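Local structure of calcium-regulated actin-bundling protein (Dictyostelium discoideum, 4X3N) at residues 48-57 / 164-174. The protein binds and bundles actin filaments in a calcium-regulated way and may contribute to the structure and reorganization of filopodia and pseudopodia during cell movement. Numbering follows the deposited sequence.
Sequences HFLNAYWAEV and FANPADFCTRS
Tyr53 lies between Ala165 and Arg173, each in CH-pi contact with one ring face. Ala165 CB is 3.9 Å from the ring centroid and Arg173 CD 4.0 Å on the opposite side, both displaced toward the rim. With CG anti to the backbone N (chi1 166°), Phe170 turns its ring edge to His48 O, a knob among His48, Phe49, Ala52 and Tyr53. Glu56 CB sits over the centre of the Phe164 ring, while Val57 CG2 meets that ring's edge at CZ.

The polar side begins at Tyr53 OH, which donates to the anti lone pair of Asp169 OD2 at 2.5 Å. It also accepts a weak bond from the N of Asn166, the N-cap residue. Arg173 lays its guanidinium over Tyr53 CE1, the planes 30° apart. Its NH1 reaches Ala52 O at 2.8 Å, and it grips Glu56 end-on, NH1 to OE1 and NH2 to OE2, each 2.9 Å. Since NE meets Asp169 OD2 at 2.6 Å, a weak bond within a salt bridge, three groups fix its rotation. A leucine in place of Arg173 would probably leave Glu56 without its charged mate and Ala52 O without this donor. A water links His48 O to Ser174 OG.

The axes of helical segments 48-57 and 167-174 cross at 102° and approach to 9.1 Å. Helix 28-38 covers Phe170 and Ser174 through Phe33, and helix 153-160 packs against Phe49, Ala165 and Phe170. The calcium ligands, Asp144 to Glu155, are consistent with an EF-hand loop whose exiting helix is 153-160, so the contact joins helix 42-57 to the chain just beyond it.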
loop_
_atom_site.group_PDB
_atom_site.type_symbol
_atom_site.label_atom_id
_atom_site.label_comp_id
_atom_site.label_asym_id
_atom_site.label_seq_id
_atom_site.Cartn_x
_atom_site.Cartn_y
_atom_site.Cartn_z
ATOM N N HIS A 48 0.504 24.990 8.759
ATOM C CA HIS A 48 1.509 25.506 7.871
ATOM C C HIS A 48 0.844 26.345 6.792
ATOM O O HIS A 48 1.306 27.457 6.452
ATOM C CB HIS A 48 2.327 24.419 7.171
ATOM C CG HIS A 48 3.501 23.983 7.946
ATOM N ND1 HIS A 48 3.377 23.175 9.053
ATOM C CD2 HIS A 48 4.815 24.270 7.829
ATOM C CE1 HIS A 48 4.569 22.935 9.561
ATOM N NE2 HIS A 48 5.458 23.612 8.857
ATOM N N PHE A 49 -0.184 25.783 6.204
ATOM C CA PHE A 49 -0.906 26.525 5.130
ATOM C C PHE A 49 -1.459 27.876 5.614
ATOM O O PHE A 49 -1.233 28.919 4.978
ATOM C CB PHE A 49 -2.013 25.660 4.568
ATOM C CG PHE A 49 -2.889 26.389 3.536
ATOM C CD1 PHE A 49 -2.408 26.632 2.293
ATOM C CD2 PHE A 49 -4.129 26.854 3.861
ATOM C CE1 PHE A 49 -3.154 27.325 1.346
ATOM C CE2 PHE A 49 -4.888 27.551 2.908
ATOM C CZ PHE A 49 -4.374 27.769 1.665
ATOM N N LEU A 50 -2.182 27.841 6.748
ATOM C CA LEU A 50 -2.803 29.007 7.295
ATOM C C LEU A 50 -1.777 30.064 7.697
ATOM O O LEU A 50 -1.947 31.230 7.331
ATOM C CB LEU A 50 -3.702 28.658 8.460
ATOM C CG LEU A 50 -4.934 27.857 8.165
ATOM C CD1 LEU A 50 -5.542 27.403 9.469
ATOM C CD2 LEU A 50 -5.991 28.622 7.362
ATOM N N ASN A 51 -0.718 29.695 8.411
ATOM C CA ASN A 51 0.349 30.647 8.676
ATOM C C ASN A 51 0.887 31.332 7.433
ATOM O O ASN A 51 1.205 32.491 7.496
ATOM C CB ASN A 51 1.550 29.987 9.335
ATOM C CG ASN A 51 1.317 29.729 10.816
ATOM O OD1 ASN A 51 0.473 30.358 11.436
ATOM N ND2 ASN A 51 2.082 28.819 11.376
ATOM N N ALA A 52 1.061 30.589 6.348
ATOM C CA ALA A 52 1.684 31.126 5.167
ATOM C C ALA A 52 0.718 32.099 4.440
ATOM O O ALA A 52 1.120 33.118 3.885
ATOM C CB ALA A 52 2.090 30.022 4.218
ATOM N N TYR A 53 -0.551 31.773 4.457
ATOM C CA TYR A 53 -1.485 32.499 3.637
ATOM C C TYR A 53 -2.517 33.256 4.478
ATOM O O TYR A 53 -3.605 33.592 3.991
ATOM C CB TYR A 53 -2.163 31.526 2.685
ATOM C CG TYR A 53 -1.324 31.133 1.526
ATOM C CD1 TYR A 53 -1.087 32.009 0.481
ATOM C CD2 TYR A 53 -0.731 29.863 1.480
ATOM C CE1 TYR A 53 -0.267 31.629 -0.570
ATOM C CE2 TYR A 53 0.048 29.452 0.427
ATOM C CZ TYR A 53 0.296 30.334 -0.610
ATOM O OH TYR A 53 1.155 29.956 -1.615
ATOM N N TRP A 54 -2.200 33.545 5.732
ATOM C CA TRP A 54 -3.191 34.135 6.627
ATOM C C TRP A 54 -3.799 35.448 6.029
ATOM O O TRP A 54 -5.011 35.681 6.141
ATOM C CB TRP A 54 -2.566 34.390 8.041
ATOM C CG TRP A 54 -3.602 34.653 9.062
ATOM C CD1 TRP A 54 -3.852 35.852 9.713
ATOM C CD2 TRP A 54 -4.576 33.734 9.528
ATOM N NE1 TRP A 54 -4.928 35.706 10.527
ATOM C CE2 TRP A 54 -5.384 34.412 10.445
ATOM C CE3 TRP A 54 -4.880 32.407 9.212
ATOM C CZ2 TRP A 54 -6.449 33.801 11.084
ATOM C CZ3 TRP A 54 -5.936 31.790 9.864
ATOM C CH2 TRP A 54 -6.705 32.473 10.785
ATOM N N ALA A 55 -2.977 36.258 5.363
ATOM C CA ALA A 55 -3.431 37.569 4.886
ATOM C C ALA A 55 -4.516 37.331 3.880
ATOM O O ALA A 55 -5.487 38.064 3.848
ATOM C CB ALA A 55 -2.313 38.379 4.267
ATOM N N GLU A 56 -4.375 36.273 3.103
ATOM C CA GLU A 56 -5.308 35.978 2.044
ATOM C C GLU A 56 -6.435 35.073 2.391
ATOM O O GLU A 56 -7.457 35.073 1.705
ATOM C CB GLU A 56 -4.549 35.310 0.895
ATOM C CG GLU A 56 -3.467 36.143 0.223
ATOM C CD GLU A 56 -2.144 36.124 0.951
ATOM O OE1 GLU A 56 -1.949 35.374 1.938
ATOM O OE2 GLU A 56 -1.252 36.836 0.469
ATOM N N VAL A 57 -6.257 34.193 3.388
ATOM C CA VAL A 57 -7.209 33.068 3.548
ATOM C C VAL A 57 -7.916 33.008 4.881
ATOM O O VAL A 57 -8.811 32.188 5.040
ATOM C CB VAL A 57 -6.546 31.673 3.230
ATOM C CG1 VAL A 57 -5.832 31.090 4.419
ATOM C CG2 VAL A 57 -7.576 30.691 2.669
ATOM N N PHE A 164 -4.727 32.153 -5.288
ATOM C CA PHE A 164 -3.555 32.837 -4.751
ATOM C C PHE A 164 -2.420 31.929 -4.259
ATOM O O PHE A 164 -1.344 32.430 -4.136
ATOM C CB PHE A 164 -3.909 33.801 -3.596
ATOM C CG PHE A 164 -4.609 33.144 -2.482
ATOM C CD1 PHE A 164 -3.890 32.458 -1.523
ATOM C CD2 PHE A 164 -5.976 33.198 -2.401
ATOM C CE1 PHE A 164 -4.558 31.811 -0.522
ATOM C CE2 PHE A 164 -6.645 32.525 -1.419
ATOM C CZ PHE A 164 -5.928 31.832 -0.468
ATOM N N ALA A 165 -2.694 30.647 -4.002
ATOM C CA ALA A 165 -1.751 29.713 -3.419
ATOM C C ALA A 165 -1.176 28.788 -4.492
ATOM O O ALA A 165 -1.870 28.479 -5.480
ATOM C CB ALA A 165 -2.474 28.913 -2.369
ATOM N N ASN A 166 0.102 28.396 -4.333
ATOM C CA ASN A 166 0.650 27.414 -5.182
ATOM C C ASN A 166 1.886 26.866 -4.547
ATOM O O ASN A 166 2.393 27.450 -3.588
ATOM C CB ASN A 166 0.906 27.992 -6.580
ATOM C CG ASN A 166 1.903 29.085 -6.562
ATOM O OD1 ASN A 166 3.117 28.867 -6.461
ATOM N ND2 ASN A 166 1.419 30.275 -6.671
ATOM N N PRO A 167 2.384 25.737 -5.033
ATOM C CA PRO A 167 3.408 25.080 -4.190
ATOM C C PRO A 167 4.718 25.870 -4.002
ATOM O O PRO A 167 5.340 25.892 -2.905
ATOM C CB PRO A 167 3.672 23.787 -4.967
ATOM C CG PRO A 167 2.383 23.476 -5.545
ATOM C CD PRO A 167 1.847 24.806 -6.032
ATOM N N ALA A 168 5.205 26.470 -5.072
ATOM C CA ALA A 168 6.455 27.211 -4.949
ATOM C C ALA A 168 6.343 28.452 -4.072
ATOM O O ALA A 168 7.183 28.710 -3.192
ATOM C CB ALA A 168 6.975 27.605 -6.332
ATOM N N ASP A 169 5.268 29.195 -4.261
ATOM C CA ASP A 169 4.924 30.301 -3.389
ATOM C C ASP A 169 4.816 29.846 -1.933
ATOM O O ASP A 169 5.390 30.465 -1.008
ATOM C CB ASP A 169 3.617 30.980 -3.890
ATOM C CG ASP A 169 3.223 32.215 -3.038
ATOM O OD1 ASP A 169 3.881 33.279 -3.229
ATOM O OD2 ASP A 169 2.301 32.129 -2.157
ATOM N N PHE A 170 4.052 28.790 -1.705
ATOM C CA PHE A 170 3.918 28.260 -0.377
ATOM C C PHE A 170 5.303 27.981 0.263
ATOM O O PHE A 170 5.535 28.341 1.404
ATOM C CB PHE A 170 3.072 26.992 -0.392
ATOM C CG PHE A 170 3.184 26.219 0.880
ATOM C CD1 PHE A 170 2.618 26.716 2.036
ATOM C CD2 PHE A 170 3.943 25.089 0.938
ATOM C CE1 PHE A 170 2.786 26.071 3.215
ATOM C CE2 PHE A 170 4.092 24.402 2.147
ATOM C CZ PHE A 170 3.536 24.906 3.264
ATOM N N CYS A 171 6.212 27.341 -0.466
ATOM C CA CYS A 171 7.521 26.997 0.095
ATOM C C CYS A 171 8.323 28.278 0.440
ATOM O O CYS A 171 8.963 28.415 1.519
ATOM C CB CYS A 171 8.282 26.087 -0.882
ATOM S SG CYS A 171 7.563 24.441 -1.102
ATOM N N THR A 172 8.214 29.262 -0.444
ATOM C CA THR A 172 8.860 30.554 -0.211
ATOM C C THR A 172 8.339 31.175 1.012
ATOM O O THR A 172 9.089 31.707 1.775
ATOM C CB THR A 172 8.544 31.520 -1.349
ATOM O OG1 THR A 172 9.158 31.028 -2.562
ATOM C CG2 THR A 172 9.009 32.947 -1.029
ATOM N N ARG A 173 7.019 31.156 1.192
ATOM C CA ARG A 173 6.391 31.687 2.364
ATOM C C ARG A 173 6.684 30.903 3.642
ATOM O O ARG A 173 6.791 31.505 4.718
ATOM C CB ARG A 173 4.879 31.760 2.209
ATOM C CG ARG A 173 4.399 32.828 1.245
ATOM C CD ARG A 173 2.910 32.697 1.055
ATOM N NE ARG A 173 2.293 33.591 0.038
ATOM C CZ ARG A 173 1.291 34.449 0.310
ATOM N NH1 ARG A 173 0.788 34.644 1.531
ATOM N NH2 ARG A 173 0.771 35.118 -0.665
ATOM N N SER A 174 6.795 29.593 3.547
ATOM C CA SER A 174 6.806 28.767 4.772
ATOM C C SER A 174 8.176 28.284 5.211
ATOM O O SER A 174 8.379 28.037 6.420
ATOM C CB SER A 174 5.906 27.507 4.568
ATOM O OG SER A 174 5.764 26.717 5.827
HETATM O O HOH W 1 4.063 28.228 6.932
#